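Long-range contacts in beta-agarase AgaA (Microbulbifer thermotolerans, PDB 3WZ1), which hydrolyses beta-1,4-galactosidic linkages within agarose chains, giving mainly neoagarotetraose, by means of the family 16 catalytic domain present here: residues 74-79 and 262-267; 65-70 and 90-95; 148-153 and 172-177. All coordinates share one frame; numbering follows the deposited sequence. Where two conformers were deposited one is given.

Contact 1. Residues 74-79 and 262-267; sequences LAITSG and NTYYVD. With NA (sodium ion), chain B.
Ile76 and Tyr264 form an antiparallel hydrogen-bonded pair in the beta-jelly roll of this GH16 catalytic domain, where strand 73-80 runs beside the start of strand 264-276. Their two backbone bonds are nearly straight: Tyr264 N meets Ile76 O at 2.8 Å, and Ile76 N meets Tyr264 O at 2.9 Å. Leu74 and Val266 likewise satisfy each other's amide and carbonyl, though the bond from Leu74 N is more bent, while the backbone of Ala75 bonds on the strand's other edge, to Tyr68. With its CG anti to the backbone N (chi1 161°), Tyr264 lies side by side with Ile76, its CD2 3.9 Å from Ile76 CB, and Ile236 of strand 232-239 packs against Leu74, Tyr264 and Val266 on that face. On the sheet face that carries Ala75 and Tyr265, Thr263 CG2 sits above the rim of the Tyr265 ring, near Ala75 CB.

Past the ladder, hydroxyls take over from amides. Ser78 OG donates to Asn262 O at 2.8 Å, in the carbonyl plane and on a lone pair. Thr263 OG1 lies 2.9 Å from Thr77 OG1 and gives its own proton to Asn262 OD1 at 2.7 Å, tilted 35° from the amide's carbonyl plane. Asn262 ND2 in turn donates to Leu256 O; an alanine here would probably leave the Thr263 hydroxyl without its acceptor and Leu256 O without this donor.

At the far end Asp267 grips a sodium ion together with Asp4, Asp28 and Gly72. Its OD2 is salt-bridged to Arg107, and the ion takes Asp267 O at 2.3 Å and Asp267 OD1 at 2.4 Å.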
# COMPACT_ATOMS: atom_id res chain seq x y z
N LEU A 74 -5.32 -11.97 3.28
CA LEU A 74 -5.35 -11.67 1.85
C LEU A 74 -3.99 -12.01 1.25
O LEU A 74 -2.95 -11.64 1.79
CB LEU A 74 -5.66 -10.19 1.63
CG LEU A 74 -5.47 -9.62 0.23
CD1 LEU A 74 -6.53 -10.13 -0.73
CD2 LEU A 74 -5.52 -8.11 0.30
N ALA A 75 -4.01 -12.73 0.12
CA ALA A 75 -2.81 -13.08 -0.62
C ALA A 75 -2.83 -12.38 -1.95
O ALA A 75 -3.84 -12.44 -2.67
CB ALA A 75 -2.72 -14.59 -0.84
N ILE A 76 -1.73 -11.70 -2.25
CA ILE A 76 -1.45 -11.10 -3.53
C ILE A 76 -0.27 -11.88 -4.09
O ILE A 76 0.86 -11.80 -3.56
CB ILE A 76 -1.07 -9.62 -3.37
CG1 ILE A 76 -2.17 -8.80 -2.71
CG2 ILE A 76 -0.62 -9.02 -4.71
CD1 ILE A 76 -3.48 -8.75 -3.47
N THR A 77 -0.49 -12.60 -5.18
CA THR A 77 0.58 -13.43 -5.75
C THR A 77 1.01 -12.91 -7.13
O THR A 77 0.60 -11.84 -7.58
CB THR A 77 0.21 -14.91 -5.68
OG1 THR A 77 1.37 -15.73 -5.89
CG2 THR A 77 -0.89 -15.26 -6.66
N SER A 78 1.92 -13.66 -7.74
CA SER A 78 2.61 -13.25 -8.95
C SER A 78 2.89 -14.48 -9.80
O SER A 78 3.01 -15.61 -9.29
CB SER A 78 3.91 -12.53 -8.62
OG SER A 78 4.79 -13.34 -7.85
N GLY A 79 3.01 -14.26 -11.10
CA GLY A 79 3.40 -15.33 -12.03
C GLY A 79 3.79 -14.76 -13.36
O GLY A 79 3.44 -13.63 -13.68
N ASN A 262 6.87 -15.75 -3.86
CA ASN A 262 6.16 -14.99 -4.89
C ASN A 262 4.88 -14.35 -4.39
O ASN A 262 4.11 -13.80 -5.19
CB ASN A 262 5.90 -15.90 -6.11
CG ASN A 262 4.92 -17.02 -5.83
OD1 ASN A 262 4.34 -17.12 -4.75
ND2 ASN A 262 4.72 -17.88 -6.83
N THR A 263 4.65 -14.36 -3.08
CA THR A 263 3.37 -13.92 -2.55
C THR A 263 3.54 -12.92 -1.41
O THR A 263 4.38 -13.11 -0.51
CB THR A 263 2.51 -15.12 -2.10
OG1 THR A 263 2.36 -16.01 -3.21
CG2 THR A 263 1.14 -14.68 -1.66
N TYR A 264 2.70 -11.89 -1.47
CA TYR A 264 2.62 -10.79 -0.47
C TYR A 264 1.36 -11.03 0.32
O TYR A 264 0.30 -11.24 -0.26
CB TYR A 264 2.55 -9.47 -1.26
CG TYR A 264 2.04 -8.20 -0.60
CD1 TYR A 264 2.42 -7.82 0.69
CD2 TYR A 264 1.24 -7.33 -1.31
CE1 TYR A 264 1.98 -6.64 1.24
CE2 TYR A 264 0.83 -6.12 -0.77
CZ TYR A 264 1.17 -5.79 0.52
OH TYR A 264 0.74 -4.57 1.06
N TYR A 265 1.46 -11.05 1.65
CA TYR A 265 0.32 -11.40 2.51
C TYR A 265 -0.10 -10.24 3.37
O TYR A 265 0.75 -9.56 3.94
CB TYR A 265 0.65 -12.58 3.45
CG TYR A 265 0.97 -13.86 2.74
CD1 TYR A 265 -0.03 -14.71 2.32
CD2 TYR A 265 2.29 -14.21 2.50
CE1 TYR A 265 0.28 -15.90 1.67
CE2 TYR A 265 2.60 -15.38 1.84
CZ TYR A 265 1.59 -16.22 1.44
OH TYR A 265 1.91 -17.39 0.76
N VAL A 266 -1.41 -10.04 3.48
CA VAL A 266 -1.96 -8.97 4.31
C VAL A 266 -2.88 -9.59 5.35
O VAL A 266 -3.91 -10.17 5.02
CB VAL A 266 -2.67 -7.93 3.43
CG1 VAL A 266 -3.36 -6.86 4.29
CG2 VAL A 266 -1.67 -7.30 2.48
N ASP A 267 -2.49 -9.48 6.62
CA ASP A 267 -3.30 -9.96 7.74
C ASP A 267 -4.54 -9.09 7.93
O ASP A 267 -5.64 -9.59 8.21
CB ASP A 267 -2.47 -10.00 9.03
CG ASP A 267 -3.13 -10.78 10.14
OD1 ASP A 267 -3.94 -11.69 9.88
OD2 ASP A 267 -2.83 -10.48 11.32
NA NA B . -6.25 -11.57 9.23

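Contact 2. Residues 65-70 and 90-95; sequences HYSYVS and GSITSK
Tyr66 O points at the backbone of Gly90, whose CA lies 3.2 Å away in a CA-H...O contact. The approach is so close that a beta carbon at position 90 would fall about 2.2 Å from Tyr66 O, a clash that glycine avoids. Tyr66 CB rests 3.4 Å from Gly90 N, while its ring leads away to meet His63 edge to face and Tyr88 at an inclined angle.

One residue on, Ser67 turns toward the other strand, and Ile92 CG2 packs 3.7 Å from Ser67 OG. A chi1 of 59° puts that hydroxyl next to Ile92 CG2 and within reach of a water that bridges the strands: it is 2.8 Å from Ser67 OG and accepts from Ser91 N at 3.0 Å. The CB of Ser91 points away from strand 67-70, and its OG is hydrogen-bonded to Gly49 O.

In the next shell, Leu74 and Trp46 pack on Ile92, and Gly90 is bonded through its backbone to Met238. Thr77 lies between the two segments, bonded through its backbone to both Tyr66 and Gly90. Strands 67-70 and 87-94 thus share one edge of strand 73-80 in succession and part company at Thr77, a branching of the curved beta-sheet in the jelly roll.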
# COMPACT_ATOMS: atom_id res chain seq x y z
N HIS A 65 -7.15 -13.45 -10.81
CA HIS A 65 -6.88 -14.76 -10.19
C HIS A 65 -5.56 -14.81 -9.41
O HIS A 65 -5.16 -15.86 -8.96
CB HIS A 65 -6.93 -15.87 -11.22
CG HIS A 65 -8.23 -15.92 -11.95
ND1 HIS A 65 -8.39 -16.59 -13.15
CD2 HIS A 65 -9.43 -15.38 -11.66
CE1 HIS A 65 -9.63 -16.43 -13.57
NE2 HIS A 65 -10.28 -15.70 -12.69
N TYR A 66 -4.91 -13.65 -9.30
CA TYR A 66 -3.66 -13.49 -8.53
C TYR A 66 -3.91 -12.77 -7.20
O TYR A 66 -2.95 -12.38 -6.52
CB TYR A 66 -2.56 -12.85 -9.40
CG TYR A 66 -2.11 -13.81 -10.47
CD1 TYR A 66 -2.95 -14.12 -11.54
CD2 TYR A 66 -0.90 -14.48 -10.38
CE1 TYR A 66 -2.56 -15.04 -12.50
CE2 TYR A 66 -0.51 -15.41 -11.33
CZ TYR A 66 -1.36 -15.67 -12.40
OH TYR A 66 -0.97 -16.61 -13.35
N SER A 67 -5.17 -12.63 -6.82
CA SER A 67 -5.56 -12.30 -5.44
C SER A 67 -6.54 -13.34 -4.92
O SER A 67 -7.33 -13.89 -5.68
CB SER A 67 -6.20 -10.90 -5.40
OG SER A 67 -7.34 -10.81 -6.24
N TYR A 68 -6.47 -13.63 -3.63
CA TYR A 68 -7.41 -14.53 -2.98
C TYR A 68 -7.33 -14.30 -1.48
O TYR A 68 -6.37 -13.70 -0.98
CB TYR A 68 -7.15 -16.02 -3.33
CG TYR A 68 -5.81 -16.55 -2.94
CD1 TYR A 68 -4.70 -16.41 -3.78
CD2 TYR A 68 -5.63 -17.18 -1.73
CE1 TYR A 68 -3.45 -16.91 -3.42
CE2 TYR A 68 -4.39 -17.69 -1.37
CZ TYR A 68 -3.31 -17.55 -2.22
OH TYR A 68 -2.07 -18.04 -1.84
N VAL A 69 -8.34 -14.77 -0.77
CA VAL A 69 -8.39 -14.66 0.68
C VAL A 69 -8.51 -16.07 1.24
O VAL A 69 -9.43 -16.82 0.89
CB VAL A 69 -9.54 -13.75 1.17
CG1 VAL A 69 -9.44 -13.56 2.68
CG2 VAL A 69 -9.50 -12.40 0.48
N SER A 70 -7.59 -16.43 2.11
CA SER A 70 -7.60 -17.74 2.76
C SER A 70 -6.73 -17.78 4.01
O SER A 70 -5.72 -17.09 4.10
CB SER A 70 -7.11 -18.82 1.79
OG SER A 70 -7.40 -20.12 2.33
N GLY A 90 -1.47 -9.73 -8.42
CA GLY A 90 -2.71 -9.45 -7.74
C GLY A 90 -2.92 -7.97 -7.47
O GLY A 90 -1.95 -7.19 -7.31
N SER A 91 -4.18 -7.59 -7.37
CA SER A 91 -4.57 -6.24 -6.99
C SER A 91 -6.01 -6.24 -6.58
O SER A 91 -6.83 -6.84 -7.27
CB SER A 91 -4.38 -5.26 -8.14
OG SER A 91 -4.79 -3.96 -7.76
N ILE A 92 -6.33 -5.57 -5.47
CA ILE A 92 -7.71 -5.29 -5.10
C ILE A 92 -7.81 -3.82 -4.72
O ILE A 92 -6.82 -3.19 -4.29
CB ILE A 92 -8.24 -6.23 -3.97
CG1 ILE A 92 -7.73 -5.80 -2.57
CG2 ILE A 92 -7.91 -7.70 -4.27
CD1 ILE A 92 -8.42 -6.57 -1.46
N THR A 93 -9.01 -3.26 -4.90
CA THR A 93 -9.29 -1.85 -4.65
C THR A 93 -10.60 -1.73 -3.89
O THR A 93 -11.56 -2.48 -4.13
CB THR A 93 -9.37 -1.07 -6.00
OG1 THR A 93 -8.10 -1.12 -6.66
CG2 THR A 93 -9.74 0.36 -5.79
N SER A 94 -10.66 -0.78 -2.95
CA SER A 94 -11.92 -0.54 -2.23
C SER A 94 -12.99 -0.02 -3.18
O SER A 94 -12.72 0.72 -4.12
CB SER A 94 -11.71 0.42 -1.05
OG SER A 94 -11.35 1.73 -1.44
N LYS A 95 -14.23 -0.42 -2.93
CA LYS A 95 -15.35 0.07 -3.74
C LYS A 95 -15.67 1.54 -3.45
O LYS A 95 -16.15 2.27 -4.33
CB LYS A 95 -16.58 -0.81 -3.54
CG LYS A 95 -16.41 -2.17 -4.17
CD LYS A 95 -17.68 -3.00 -4.13
CE LYS A 95 -17.64 -4.15 -5.13
NZ LYS A 95 -18.90 -4.94 -5.02
O HOH W 1 -6.18 -9.50 -8.40

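Contact 3. Residues 148-153 and 172-177; sequences ERLHLS and SWYADG
His151 lies on Trp173 in an offset stack, its ring 4.2 Å from the indole six-membered ring between centroids and inclined by 26°. A chi1 of -173° swings the imidazole across the indole so that His151 CD2 stands over its centre, 3.4 Å from Trp173 CE2. His151 CB adds a CH-pi contact over the same face, and Ser153 CB lies over the rim of the imidazole's other face, so the ring has a neighbour on both sides, which probably limits its rotation. The ring's nitrogens are both engaged: ND1 is hydrogen-bonded to Glu134, the predicted proton donor, and NE2 meets an in-plane water at 2.8 Å. That water donates to Ser172 OG, itself bonded to Asp169 O. The stack therefore probably helps position His151 for its direct bond to Glu134.

In the modelled conformer, Arg149 crosses Trp173 at about a right angle, its CB at the indole's edge. Ala175 CB lies over one face of the guanidinium, which makes a cation-pi contact with Trp145 and bonds through NH1 to Trp145 O. On the opposite side of the pairing, Leu152 and Tyr174 run side by side, Leu152 CD1 3.7 Å from Tyr174 CB.

Backbone bonds between Leu150 and Tyr174, and from Leu152 N to Ser172 O, join the strands. Strand 150-158 pairs in turn with strand 128-135; Val208 of strand 206-212 packs on Leu152 and Tyr174, and Trp145 and Tyr146 of helix 144-147 meet the Trp173 ring.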
# COMPACT_ATOMS: atom_id res chain seq x y z
N GLU A 148 16.00 -3.80 3.75
CA GLU A 148 15.94 -3.19 5.08
C GLU A 148 15.17 -1.88 5.13
O GLU A 148 15.16 -1.21 6.18
CB GLU A 148 17.35 -3.02 5.65
CG GLU A 148 17.98 -4.37 5.93
CD GLU A 148 19.43 -4.34 6.38
OE1 GLU A 148 19.97 -3.26 6.65
OE2 GLU A 148 20.01 -5.44 6.46
N ARG A 149 14.45 -1.53 4.06
CA ARG A 149 13.83 -0.21 3.93
C ARG A 149 12.31 -0.32 3.64
O ARG A 149 11.87 -1.21 2.92
CB ARG A 149 14.54 0.58 2.82
CG ARG A 149 16.08 0.64 2.94
CD ARG A 149 16.51 1.96 3.50
NE ARG A 149 17.76 2.14 4.28
CZ ARG A 149 18.75 1.28 4.60
NH1 ARG A 149 18.85 0.01 4.21
NH2 ARG A 149 19.71 1.77 5.36
N LEU A 150 11.54 0.63 4.18
CA LEU A 150 10.13 0.86 3.77
C LEU A 150 10.11 2.23 3.10
O LEU A 150 10.63 3.21 3.64
CB LEU A 150 9.21 0.87 4.98
CG LEU A 150 9.12 -0.44 5.76
CD1 LEU A 150 8.39 -0.22 7.10
CD2 LEU A 150 8.46 -1.55 4.94
N HIS A 151 9.52 2.34 1.91
CA HIS A 151 9.44 3.61 1.23
C HIS A 151 8.20 4.33 1.75
O HIS A 151 7.07 3.85 1.53
CB HIS A 151 9.36 3.41 -0.28
CG HIS A 151 9.46 4.67 -1.06
ND1 HIS A 151 8.67 4.92 -2.16
CD2 HIS A 151 10.24 5.76 -0.90
CE1 HIS A 151 8.96 6.11 -2.64
NE2 HIS A 151 9.93 6.63 -1.91
N LEU A 152 8.40 5.45 2.43
CA LEU A 152 7.30 6.23 3.02
C LEU A 152 7.12 7.44 2.17
O LEU A 152 7.97 8.32 2.16
CB LEU A 152 7.65 6.65 4.44
CG LEU A 152 8.08 5.51 5.38
CD1 LEU A 152 8.42 6.09 6.75
CD2 LEU A 152 7.03 4.44 5.50
N SER A 153 6.02 7.51 1.42
CA SER A 153 5.92 8.53 0.40
C SER A 153 4.49 8.87 0.02
O SER A 153 3.52 8.34 0.57
CB SER A 153 6.76 8.14 -0.83
OG SER A 153 7.07 9.32 -1.61
N SER A 172 12.71 9.43 3.51
CA SER A 172 11.61 8.75 2.80
C SER A 172 11.86 7.25 2.60
O SER A 172 10.95 6.53 2.16
CB SER A 172 11.33 9.44 1.47
OG SER A 172 12.41 9.26 0.56
N TRP A 173 13.08 6.78 2.87
CA TRP A 173 13.36 5.35 2.92
C TRP A 173 13.74 4.97 4.35
O TRP A 173 14.84 5.28 4.83
CB TRP A 173 14.46 4.97 1.94
CG TRP A 173 14.12 5.19 0.52
CD1 TRP A 173 14.25 6.34 -0.19
CD2 TRP A 173 13.60 4.21 -0.39
NE1 TRP A 173 13.84 6.16 -1.48
CE2 TRP A 173 13.44 4.86 -1.63
CE3 TRP A 173 13.25 2.86 -0.27
CZ2 TRP A 173 12.94 4.20 -2.75
CZ3 TRP A 173 12.76 2.21 -1.39
CH2 TRP A 173 12.63 2.88 -2.61
N TYR A 174 12.81 4.35 5.05
CA TYR A 174 12.93 4.11 6.49
C TYR A 174 13.54 2.75 6.80
O TYR A 174 13.04 1.71 6.34
CB TYR A 174 11.54 4.23 7.15
CG TYR A 174 11.58 3.80 8.61
CD1 TYR A 174 12.04 4.69 9.59
CD2 TYR A 174 11.25 2.52 9.00
CE1 TYR A 174 12.12 4.31 10.91
CE2 TYR A 174 11.33 2.12 10.33
CZ TYR A 174 11.79 3.03 11.27
OH TYR A 174 11.88 2.66 12.59
N ALA A 175 14.59 2.75 7.64
CA ALA A 175 15.15 1.54 8.23
C ALA A 175 15.11 1.73 9.76
O ALA A 175 15.24 2.87 10.22
CB ALA A 175 16.58 1.32 7.76
N ASP A 176 15.01 0.64 10.51
CA ASP A 176 14.89 0.75 11.98
C ASP A 176 16.22 0.86 12.71
O ASP A 176 16.23 1.08 13.93
CB ASP A 176 14.00 -0.36 12.56
CG ASP A 176 14.63 -1.76 12.53
OD1 ASP A 176 15.71 -1.98 11.94
OD2 ASP A 176 13.99 -2.67 13.10
N GLY A 177 17.33 0.71 11.99
CA GLY A 177 18.66 0.75 12.61
C GLY A 177 19.07 -0.53 13.29
O GLY A 177 20.18 -0.61 13.85
O HOH W 2 15.48 -1.88 8.79
O HOH W 3 11.32 9.01 -2.00

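Contacts 1 and 2 are neighbours, their centres about 9 Å apart, and both depend on strand 73-80: one of its edges takes strand 264-276, the other strands 67-70 and 87-94. Along the chain their segments alternate, and strand 264-276, late in the chain, pairs with the early strand 73-80. Contact 3 is nested inside the loop that contact 1 closes, with centres about 21 Å apart, and its centre lies about 25 Å from that of contact 2, across the chain's centre. Contacts 1 and 2 thus join strands of the jelly-roll framework, contact 1 also reaching a sodium site through Asp267, while contact 3 lies beside the predicted catalytic acid Glu134, all within one GH16 domain.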